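Local coordinates for protein putative Chlorite dismutase TA0507 (Thermoplasma acidophilum, PDB 3DTZ) that is of unknown function but, as a member of the chlorite dismutase family, may bind heme and act as an oxidoreductase, at residues I179-T184 and V196-P201; V141-S146 and T226-G231; Y64-I69 and D130-P135. All coordinates share one frame; numbering follows the deposited sequence. Where two conformers were deposited one is given.

Contact 1. Residues I179-T184 and V196-P201; sequences IRSYTT and VLYEIP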
loop_
_atom_site.group_PDB
_atom_site.type_symbol
_atom_site.label_atom_id
_atom_site.label_comp_id
_atom_site.label_asym_id
_atom_site.label_seq_id
_atom_site.Cartn_x
_atom_site.Cartn_y
_atom_site.Cartn_z
ATOM N N ILE D 179 8.491 -7.409 32.804
ATOM C CA ILE D 179 7.749 -7.593 31.532
ATOM C C ILE D 179 6.929 -8.912 31.529
ATOM O O ILE D 179 7.419 -9.965 31.974
ATOM C CB ILE D 179 8.712 -7.542 30.320
ATOM C CG1 ILE D 179 9.364 -6.151 30.242
ATOM C CG2 ILE D 179 7.994 -7.964 29.003
ATOM C CD1 ILE D 179 10.600 -6.043 29.344
ATOM N N ARG D 180 5.693 -8.859 31.044
ATOM C CA ARG D 180 4.903 -10.074 30.849
ATOM C C ARG D 180 4.829 -10.320 29.372
ATOM O O ARG D 180 4.333 -9.472 28.641
ATOM C CB ARG D 180 3.490 -9.961 31.417
ATOM C CG ARG D 180 3.551 -9.461 32.830
ATOM C CD ARG D 180 2.442 -9.982 33.661
ATOM N NE ARG D 180 1.297 -9.097 33.676
ATOM C CZ ARG D 180 0.982 -8.281 34.687
ATOM N NH1 ARG D 180 1.731 -8.193 35.766
ATOM N NH2 ARG D 180 -0.094 -7.542 34.593
ATOM N N SER D 181 5.285 -11.505 28.970
ATOM C CA SER D 181 5.402 -11.857 27.556
ATOM C C SER D 181 4.412 -12.942 27.158
ATOM O O SER D 181 4.256 -13.939 27.874
ATOM C CB SER D 181 6.822 -12.345 27.278
ATOM O OG SER D 181 6.971 -12.741 25.932
ATOM N N TYR D 182 3.768 -12.757 25.996
ATOM C CA TYR D 182 2.850 -13.749 25.463
ATOM C C TYR D 182 3.110 -13.970 23.970
ATOM O O TYR D 182 3.046 -13.016 23.171
ATOM C CB TYR D 182 1.398 -13.295 25.640
ATOM C CG TYR D 182 1.019 -12.822 27.017
ATOM C CD1 TYR D 182 0.583 -13.723 27.995
ATOM C CD2 TYR D 182 1.047 -11.472 27.333
ATOM C CE1 TYR D 182 0.205 -13.277 29.267
ATOM C CE2 TYR D 182 0.671 -11.022 28.603
ATOM C CZ TYR D 182 0.257 -11.934 29.554
ATOM O OH TYR D 182 -0.094 -11.467 30.794
ATOM N N THR D 183 3.393 -15.216 23.615
ATOM C CA THR D 183 3.506 -15.625 22.226
ATOM C C THR D 183 2.186 -16.262 21.819
ATOM O O THR D 183 1.636 -17.123 22.537
ATOM C CB THR D 183 4.653 -16.647 22.021
ATOM O OG1 THR D 183 5.906 -16.014 22.329
ATOM C CG2 THR D 183 4.686 -17.103 20.581
ATOM N N THR D 184 1.675 -15.840 20.672
ATOM C CA THR D 184 0.407 -16.368 20.203
ATOM C C THR D 184 0.616 -16.786 18.748
ATOM O O THR D 184 1.467 -16.195 18.041
ATOM C CB THR D 184 -0.766 -15.339 20.313
ATOM O OG1 THR D 184 -0.680 -14.359 19.255
ATOM C CG2 THR D 184 -0.812 -14.659 21.706
ATOM N N VAL D 196 2.866 -11.341 18.812
ATOM C CA VAL D 196 3.547 -11.369 20.108
ATOM C C VAL D 196 3.066 -10.163 20.911
ATOM O O VAL D 196 2.974 -9.047 20.365
ATOM C CB VAL D 196 5.078 -11.401 19.984
ATOM C CG1 VAL D 196 5.649 -11.854 21.263
ATOM C CG2 VAL D 196 5.510 -12.448 18.922
ATOM N N LEU D 197 2.665 -10.417 22.151
ATOM C CA LEU D 197 2.084 -9.381 23.021
ATOM C C LEU D 197 2.946 -9.217 24.278
ATOM O O LEU D 197 3.395 -10.211 24.863
ATOM C CB LEU D 197 0.665 -9.789 23.446
ATOM C CG LEU D 197 -0.269 -10.242 22.323
ATOM C CD1 LEU D 197 -1.594 -10.722 22.872
ATOM C CD2 LEU D 197 -0.446 -9.145 21.266
ATOM N N TYR D 198 3.104 -7.972 24.733
ATOM C CA TYR D 198 3.873 -7.689 25.951
ATOM C C TYR D 198 3.150 -6.657 26.786
ATOM O O TYR D 198 2.687 -5.663 26.246
ATOM C CB TYR D 198 5.236 -7.118 25.629
ATOM C CG TYR D 198 5.994 -8.024 24.711
ATOM C CD1 TYR D 198 6.730 -9.089 25.237
ATOM C CD2 TYR D 198 5.895 -7.878 23.329
ATOM C CE1 TYR D 198 7.409 -9.955 24.401
ATOM C CE2 TYR D 198 6.576 -8.753 22.466
ATOM C CZ TYR D 198 7.326 -9.780 23.025
ATOM O OH TYR D 198 7.984 -10.678 22.217
ATOM N N GLU D 199 3.074 -6.910 28.084
ATOM C CA GLU D 199 2.733 -5.869 29.041
ATOM C C GLU D 199 4.064 -5.402 29.632
ATOM O O GLU D 199 4.873 -6.212 30.107
ATOM C CB GLU D 199 1.846 -6.396 30.163
ATOM C CG GLU D 199 0.485 -6.866 29.699
ATOM C CD GLU D 199 -0.349 -7.269 30.885
ATOM O OE1 GLU D 199 -0.604 -6.385 31.740
ATOM O OE2 GLU D 199 -0.733 -8.457 30.968
ATOM N N ILE D 200 4.304 -4.100 29.583
ATOM C CA ILE D 200 5.613 -3.591 29.987
ATOM C C ILE D 200 5.471 -2.385 30.919
ATOM O O ILE D 200 4.515 -1.627 30.786
ATOM C CB ILE D 200 6.490 -3.197 28.760
ATOM C CG1 ILE D 200 5.895 -2.014 28.019
ATOM C CG2 ILE D 200 6.694 -4.407 27.825
ATOM C CD1 ILE D 200 6.770 -1.477 26.851
ATOM N N PRO D 201 6.383 -2.261 31.897
ATOM C CA PRO D 201 6.375 -1.061 32.763
ATOM C C PRO D 201 7.070 0.193 32.206
ATOM O O PRO D 201 6.822 1.281 32.718
ATOM C CB PRO D 201 7.087 -1.537 34.027
ATOM C CG PRO D 201 8.028 -2.657 33.554
ATOM C CD PRO D 201 7.345 -3.291 32.349
HETATM O O HOH W 1 -2.624 -8.994 32.755
#

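Contact 2. Residues V141-S146 and T226-G231; sequences VAYPMS and TPILLG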
loop_
_atom_site.group_PDB
_atom_site.type_symbol
_atom_site.label_atom_id
_atom_site.label_comp_id
_atom_site.label_asym_id
_atom_site.label_seq_id
_atom_site.Cartn_x
_atom_site.Cartn_y
_atom_site.Cartn_z
ATOM N N VAL D 141 2.538 -3.689 24.166
ATOM C CA VAL D 141 3.153 -3.729 22.835
ATOM C C VAL D 141 2.579 -4.950 22.156
ATOM O O VAL D 141 2.544 -6.015 22.749
ATOM C CB VAL D 141 4.690 -3.889 22.899
ATOM C CG1 VAL D 141 5.307 -4.162 21.508
ATOM C CG2 VAL D 141 5.331 -2.658 23.559
ATOM N N ALA D 142 2.151 -4.794 20.907
ATOM C CA ALA D 142 1.676 -5.933 20.136
ATOM C C ALA D 142 2.245 -5.822 18.730
ATOM O O ALA D 142 2.273 -4.734 18.151
ATOM C CB ALA D 142 0.151 -5.938 20.072
ATOM N N TYR D 143 2.699 -6.928 18.174
ATOM C CA TYR D 143 2.924 -6.902 16.732
ATOM C C TYR D 143 2.852 -8.279 16.110
ATOM O O TYR D 143 3.168 -9.276 16.787
ATOM C CB TYR D 143 4.262 -6.243 16.391
ATOM C CG TYR D 143 5.418 -6.778 17.169
ATOM C CD1 TYR D 143 5.711 -6.252 18.426
ATOM C CD2 TYR D 143 6.254 -7.775 16.642
ATOM C CE1 TYR D 143 6.775 -6.703 19.157
ATOM C CE2 TYR D 143 7.346 -8.251 17.394
ATOM C CZ TYR D 143 7.582 -7.689 18.651
ATOM O OH TYR D 143 8.631 -8.098 19.452
ATOM N N PRO D 144 2.492 -8.319 14.811
ATOM C CA PRO D 144 2.609 -9.564 14.073
ATOM C C PRO D 144 4.064 -9.900 13.821
ATOM O O PRO D 144 4.911 -9.000 13.780
ATOM C CB PRO D 144 1.893 -9.290 12.739
ATOM C CG PRO D 144 1.513 -7.876 12.701
ATOM C CD PRO D 144 2.022 -7.197 13.972
HETATM N N MSE D 145 4.354 -11.186 13.646
HETATM C CA MSE D 145 5.702 -11.632 13.325
HETATM C C MSE D 145 5.589 -12.958 12.544
HETATM O O MSE D 145 4.656 -13.750 12.757
HETATM C CB MSE D 145 6.535 -11.803 14.604
HETATM C CG MSE D 145 7.958 -12.155 14.309
HETATM SE SE MSE D 145 8.234 -14.089 14.393
HETATM C CE MSE D 145 8.271 -14.116 16.307
ATOM N N SER D 146 6.514 -13.172 11.625
ATOM C CA SER D 146 6.564 -14.429 10.875
ATOM C C SER D 146 8.026 -14.847 10.752
ATOM O O SER D 146 8.952 -14.054 11.029
ATOM C CB SER D 146 5.916 -14.283 9.494
ATOM O OG SER D 146 4.525 -14.024 9.576
ATOM N N THR D 226 5.605 -5.660 11.533
ATOM C CA THR D 226 4.850 -4.382 11.389
ATOM C C THR D 226 3.353 -4.672 11.236
ATOM O O THR D 226 2.979 -5.706 10.647
ATOM C CB THR D 226 5.338 -3.466 10.206
ATOM O OG1 THR D 226 5.249 -4.167 8.962
ATOM C CG2 THR D 226 6.756 -3.029 10.406
ATOM N N PRO D 227 2.474 -3.792 11.782
ATOM C CA PRO D 227 2.794 -2.624 12.597
ATOM C C PRO D 227 3.153 -3.048 14.011
ATOM O O PRO D 227 2.601 -4.028 14.493
ATOM C CB PRO D 227 1.463 -1.865 12.657
ATOM C CG PRO D 227 0.395 -2.976 12.584
ATOM C CD PRO D 227 1.017 -3.936 11.572
ATOM N N ILE D 228 4.046 -2.303 14.675
ATOM C CA ILE D 228 4.213 -2.455 16.104
ATOM C C ILE D 228 3.316 -1.426 16.793
ATOM O O ILE D 228 3.473 -0.206 16.595
ATOM C CB ILE D 228 5.697 -2.297 16.543
ATOM C CG1 ILE D 228 6.560 -3.363 15.858
ATOM C CG2 ILE D 228 5.820 -2.359 18.082
ATOM C CD1 ILE D 228 7.990 -3.514 16.457
ATOM N N LEU D 229 2.366 -1.923 17.579
ATOM C CA LEU D 229 1.437 -1.078 18.322
ATOM C C LEU D 229 1.983 -0.859 19.732
ATOM O O LEU D 229 2.401 -1.803 20.378
ATOM C CB LEU D 229 0.075 -1.755 18.422
ATOM C CG LEU D 229 -0.624 -2.120 17.092
ATOM C CD1 LEU D 229 -2.003 -2.593 17.353
ATOM C CD2 LEU D 229 -0.657 -0.928 16.170
ATOM N N LEU D 230 2.007 0.394 20.176
ATOM C CA LEU D 230 2.444 0.719 21.542
ATOM C C LEU D 230 1.328 1.514 22.165
ATOM O O LEU D 230 0.944 2.567 21.635
ATOM C CB LEU D 230 3.722 1.569 21.506
ATOM C CG LEU D 230 4.208 2.110 22.851
ATOM C CD1 LEU D 230 4.616 0.955 23.774
ATOM C CD2 LEU D 230 5.365 3.109 22.676
ATOM N N GLY D 231 0.818 1.002 23.288
ATOM C CA GLY D 231 -0.320 1.580 23.972
ATOM C C GLY D 231 -0.055 1.927 25.431
ATOM O O GLY D 231 0.839 1.354 26.075
#

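Contact 3. Residues Y64-I69 and D130-P135; sequences YINFHI and DSLRLP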
loop_
_atom_site.group_PDB
_atom_site.type_symbol
_atom_site.label_atom_id
_atom_site.label_comp_id
_atom_site.label_asym_id
_atom_site.label_seq_id
_atom_site.Cartn_x
_atom_site.Cartn_y
_atom_site.Cartn_z
ATOM N N TYR D 64 -15.075 -13.877 28.944
ATOM C CA TYR D 64 -13.928 -13.020 28.603
ATOM C C TYR D 64 -12.930 -13.026 29.744
ATOM O O TYR D 64 -13.221 -12.546 30.841
ATOM C CB TYR D 64 -14.333 -11.594 28.227
ATOM C CG TYR D 64 -15.202 -11.580 26.983
ATOM C CD1 TYR D 64 -14.678 -11.972 25.736
ATOM C CD2 TYR D 64 -16.532 -11.193 27.052
ATOM C CE1 TYR D 64 -15.479 -11.964 24.590
ATOM C CE2 TYR D 64 -17.339 -11.196 25.937
ATOM C CZ TYR D 64 -16.819 -11.582 24.710
ATOM O OH TYR D 64 -17.648 -11.598 23.615
ATOM N N ILE D 65 -11.750 -13.565 29.453
ATOM C CA ILE D 65 -10.674 -13.693 30.435
ATOM C C ILE D 65 -10.061 -12.319 30.788
ATOM O O ILE D 65 -9.834 -12.008 31.979
ATOM C CB ILE D 65 -9.622 -14.715 29.951
ATOM C CG1 ILE D 65 -10.305 -16.105 29.838
ATOM C CG2 ILE D 65 -8.368 -14.706 30.892
ATOM C CD1 ILE D 65 -9.471 -17.218 29.147
ATOM N N ASN D 66 -9.844 -11.488 29.760
ATOM C CA ASN D 66 -9.408 -10.114 29.969
ATOM C C ASN D 66 -9.979 -9.200 28.891
ATOM O O ASN D 66 -10.434 -9.665 27.818
ATOM C CB ASN D 66 -7.853 -9.992 30.099
ATOM C CG ASN D 66 -7.117 -10.205 28.784
ATOM O OD1 ASN D 66 -7.590 -10.906 27.888
ATOM N ND2 ASN D 66 -5.953 -9.577 28.657
ATOM N N PHE D 67 -10.000 -7.908 29.231
ATOM C CA PHE D 67 -10.343 -6.860 28.258
ATOM C C PHE D 67 -9.691 -5.585 28.765
ATOM O O PHE D 67 -9.958 -5.134 29.893
ATOM C CB PHE D 67 -11.858 -6.640 28.163
ATOM C CG PHE D 67 -12.212 -5.405 27.398
ATOM C CD1 PHE D 67 -11.984 -5.363 26.021
ATOM C CD2 PHE D 67 -12.670 -4.269 28.050
ATOM C CE1 PHE D 67 -12.272 -4.201 25.268
ATOM C CE2 PHE D 67 -12.969 -3.096 27.317
ATOM C CZ PHE D 67 -12.772 -3.070 25.944
ATOM N N HIS D 68 -8.810 -5.019 27.953
ATOM C CA HIS D 68 -8.128 -3.774 28.326
ATOM C C HIS D 68 -8.163 -2.796 27.143
ATOM O O HIS D 68 -8.096 -3.219 25.996
ATOM C CB HIS D 68 -6.680 -4.048 28.743
ATOM C CG HIS D 68 -6.555 -5.045 29.860
ATOM N ND1 HIS D 68 -7.135 -4.848 31.094
ATOM C CD2 HIS D 68 -5.900 -6.230 29.938
ATOM C CE1 HIS D 68 -6.881 -5.891 31.872
ATOM N NE2 HIS D 68 -6.140 -6.746 31.190
ATOM N N ILE D 69 -8.210 -1.509 27.458
ATOM C CA ILE D 69 -8.211 -0.451 26.441
ATOM C C ILE D 69 -6.884 0.322 26.589
ATOM O O ILE D 69 -6.436 0.525 27.721
ATOM C CB ILE D 69 -9.426 0.515 26.627
ATOM C CG1 ILE D 69 -10.734 -0.290 26.686
ATOM C CG2 ILE D 69 -9.465 1.490 25.430
ATOM C CD1 ILE D 69 -11.956 0.509 27.114
ATOM N N ASP D 130 -3.717 -17.067 34.567
ATOM C CA ASP D 130 -3.486 -16.312 35.808
ATOM C C ASP D 130 -2.817 -14.982 35.493
ATOM O O ASP D 130 -3.170 -13.947 36.071
ATOM C CB ASP D 130 -2.607 -17.100 36.794
ATOM C CG ASP D 130 -3.356 -18.198 37.550
ATOM O OD1 ASP D 130 -4.609 -18.261 37.496
ATOM O OD2 ASP D 130 -2.666 -19.012 38.237
ATOM N N SER D 131 -1.846 -14.998 34.573
ATOM C CA SER D 131 -1.158 -13.777 34.151
ATOM C C SER D 131 -2.146 -12.809 33.488
ATOM O O SER D 131 -2.120 -11.594 33.740
ATOM C CB SER D 131 -0.028 -14.147 33.171
ATOM O OG SER D 131 0.865 -13.082 33.000
ATOM N N LEU D 132 -3.010 -13.356 32.629
ATOM C CA LEU D 132 -4.039 -12.547 31.950
ATOM C C LEU D 132 -5.031 -11.911 32.964
ATOM O O LEU D 132 -5.581 -10.832 32.708
ATOM C CB LEU D 132 -4.790 -13.374 30.930
ATOM C CG LEU D 132 -4.074 -13.904 29.713
ATOM C CD1 LEU D 132 -5.050 -14.649 28.814
ATOM C CD2 LEU D 132 -3.427 -12.711 28.980
ATOM N N ARG D 133 -5.216 -12.545 34.111
ATOM C CA ARG D 133 -6.122 -12.008 35.129
ATOM C C ARG D 133 -5.491 -11.002 36.095
ATOM O O ARG D 133 -6.189 -10.425 36.963
ATOM C CB ARG D 133 -6.813 -13.161 35.884
ATOM C CG ARG D 133 -7.730 -13.971 34.944
ATOM C CD ARG D 133 -8.489 -15.040 35.690
ATOM N NE ARG D 133 -9.296 -15.860 34.773
ATOM C CZ ARG D 133 -10.528 -15.549 34.379
ATOM N NH1 ARG D 133 -11.102 -14.441 34.808
ATOM N NH2 ARG D 133 -11.197 -16.365 33.579
ATOM N N LEU D 134 -4.178 -10.806 36.002
ATOM C CA LEU D 134 -3.509 -9.799 36.846
ATOM C C LEU D 134 -3.868 -8.381 36.377
ATOM O O LEU D 134 -4.125 -8.170 35.197
ATOM C CB LEU D 134 -1.992 -9.984 36.798
ATOM C CG LEU D 134 -1.393 -11.296 37.315
ATOM C CD1 LEU D 134 0.083 -11.387 36.945
ATOM C CD2 LEU D 134 -1.565 -11.451 38.828
ATOM N N PRO D 135 -3.874 -7.406 37.294
ATOM C CA PRO D 135 -4.113 -6.039 36.823
ATOM C C PRO D 135 -3.038 -5.651 35.812
ATOM O O PRO D 135 -1.859 -5.949 36.042
ATOM C CB PRO D 135 -3.984 -5.193 38.099
ATOM C CG PRO D 135 -4.253 -6.144 39.212
ATOM C CD PRO D 135 -3.680 -7.465 38.753
HETATM O O HOH W 2 -13.821 -14.149 33.443
HETATM O O HOH W 3 -4.561 -8.828 31.057
#

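Contact 1. Residues I179-T184 and V196-P201
The carboxylate of E199 reaches the Y182 ring at its edge and lies nearly in the same plane, the two groups only 15° apart. L197 O is also near the edge of that ring. The carboxylate stands almost upright to the R180 guanidinium, at 87°, and its OE2 lies in the guanidinium plane, at the edge. These residues sit on one face of a beta hairpin, strands 180-185 and 194-200, in the antiparallel sheet of the chlorite dismutase fold. R180 and E199 are a hydrogen-bonded pair, as are Y182 and L197; R180 N gives a nearly straight bond to E199 O (2.9 Å). The side chains of R180 and E199 form a salt bridge, NH2 to OE1 at 3.1 Å. As hydrogen bonds both its links are weak; NE to OE2 is straighter but long, 3.4 Å. The bends of the R180 chain at chi2 and chi3 turn the guanidinium to the carboxylate. Further partners are S131 of helix 128-132, for Y182, and P135 and L137 of the loop that follows, for R180 and E199. At the end of the hairpin I179 CG2 and I200 CG2 pack side by side at 4.0 Å. A water bridges the ion pair, 2.7 Å from E199 OE2 and more weakly held by R180 NH2.

Contact 2. Residues V141-S146 and T226-G231
I228 lies alongside the Y143 side chain and points the same way. Its CD1 sits over one face of the Y143 ring, offset toward the rim, in a CH-pi contact 4.3 Å from the ring centroid. Lower down, I228 CG1 is 3.7 Å from Y143 CB. Y143 CG stands between its own backbone N and carbonyl carbon, chi1 50°, which brings the ring over the isoleucine. V141 CG1 meets the edge of the same ring, in its plane, and also touches I228 CG2 at 3.9 Å. With an alanine here instead of I228, the covered face of Y143 and the CG1 methyl of V141 would probably lose their apolar neighbour.

The segments run antiparallel, and strands 139-147 and 229-234 are neighbours in the sheet. A142 and L229 are the hydrogen-bonded pair. L229 N gives A142 O a bond of 2.9 Å, and A142 N answers to L229 O. V141 and L230 form the non-hydrogen-bonded pair beside it, with V141 CG2 3.7 Å from L230 CD1.

Before this ladder the chain at T226-P227 has a cis peptide bond. T226 O lies 3.3 Å from P144 CG, and P227 O lies as close to P144 CD. F110 packs on both prolines and on L229. A second subunit covers the I228 side: D191 of that subunit accepts a hydrogen bond from I228 N, and its G188 and G190 pack on V141 and I228. The contact thus joins two strands of one chain and also borders a subunit interface. Its chemistry is mostly apolar. Two backbone bonds fix the register, while P227 O is buried with no polar partner, probably at some energetic cost.

Contact 3. Residues Y64-I69 and D130-P135
I65 sets its CG2 methyl against L132, 3.8 Å from CB and 3.9 Å from CD1. I65 CG1 is anti to the carbonyl carbon (chi1 -63°), which leaves CG2 anti to the backbone N and carries it to the leucine. The same methyl lies over one face of the R133 guanidinium, 4.0 Å above the plane and toward its rim. I65 CG1 is 3.9 Å from R133 NH2. R133 reaches there with its chain extended from CG to NE, crossing I65 at about a right angle. E129 forms a salt bridge with R133 NH2, and a water accepts from R133 NH1 and donates to Y64 O.

The contact sets helix 128-132 and the residues after it against strand 64-72 of the antiparallel sheet of the chlorite dismutase fold. No hydrogen bond runs directly between the two segments.

A chi1 of 72° places the amide of N66 between S84 OG and a water, and the group is gripped at both ends. OD1 is bonded to S84 OG, and ND2 gives a bond of 2.9 Å to the water. That water also donates to L132 O at 2.8 Å and lies in the plane of the H68 ring, 2.6 Å from NE2. N66 ND2 also comes within 4.0 Å of L132 CD2.

Overall arrangement
All three contacts reach the same antiparallel sheet. Contacts 1 and 2, with centres about 11 Å apart, lie on strands 194-200 and 139-147, neighbours in the sheet. Y198 N to V141 O (2.8 Å) and V196 N to Y143 O (2.9 Å) are probable hydrogen bonds between them, and L197 packs on A142. Contact 3 lies about 12 Å from contact 1, centre to centre. It joins contact 1 through two probable hydrogen bonds, R180 NH2 to P135 O (2.8 Å) and Y182 OH to S131 OG (2.9 Å), while L132 touches both I65 and Y182. Contacts 2 and 3 do not touch; their nearest atoms are about 7 Å apart. Strands 229-234 and 64-72 connect them within the sheet.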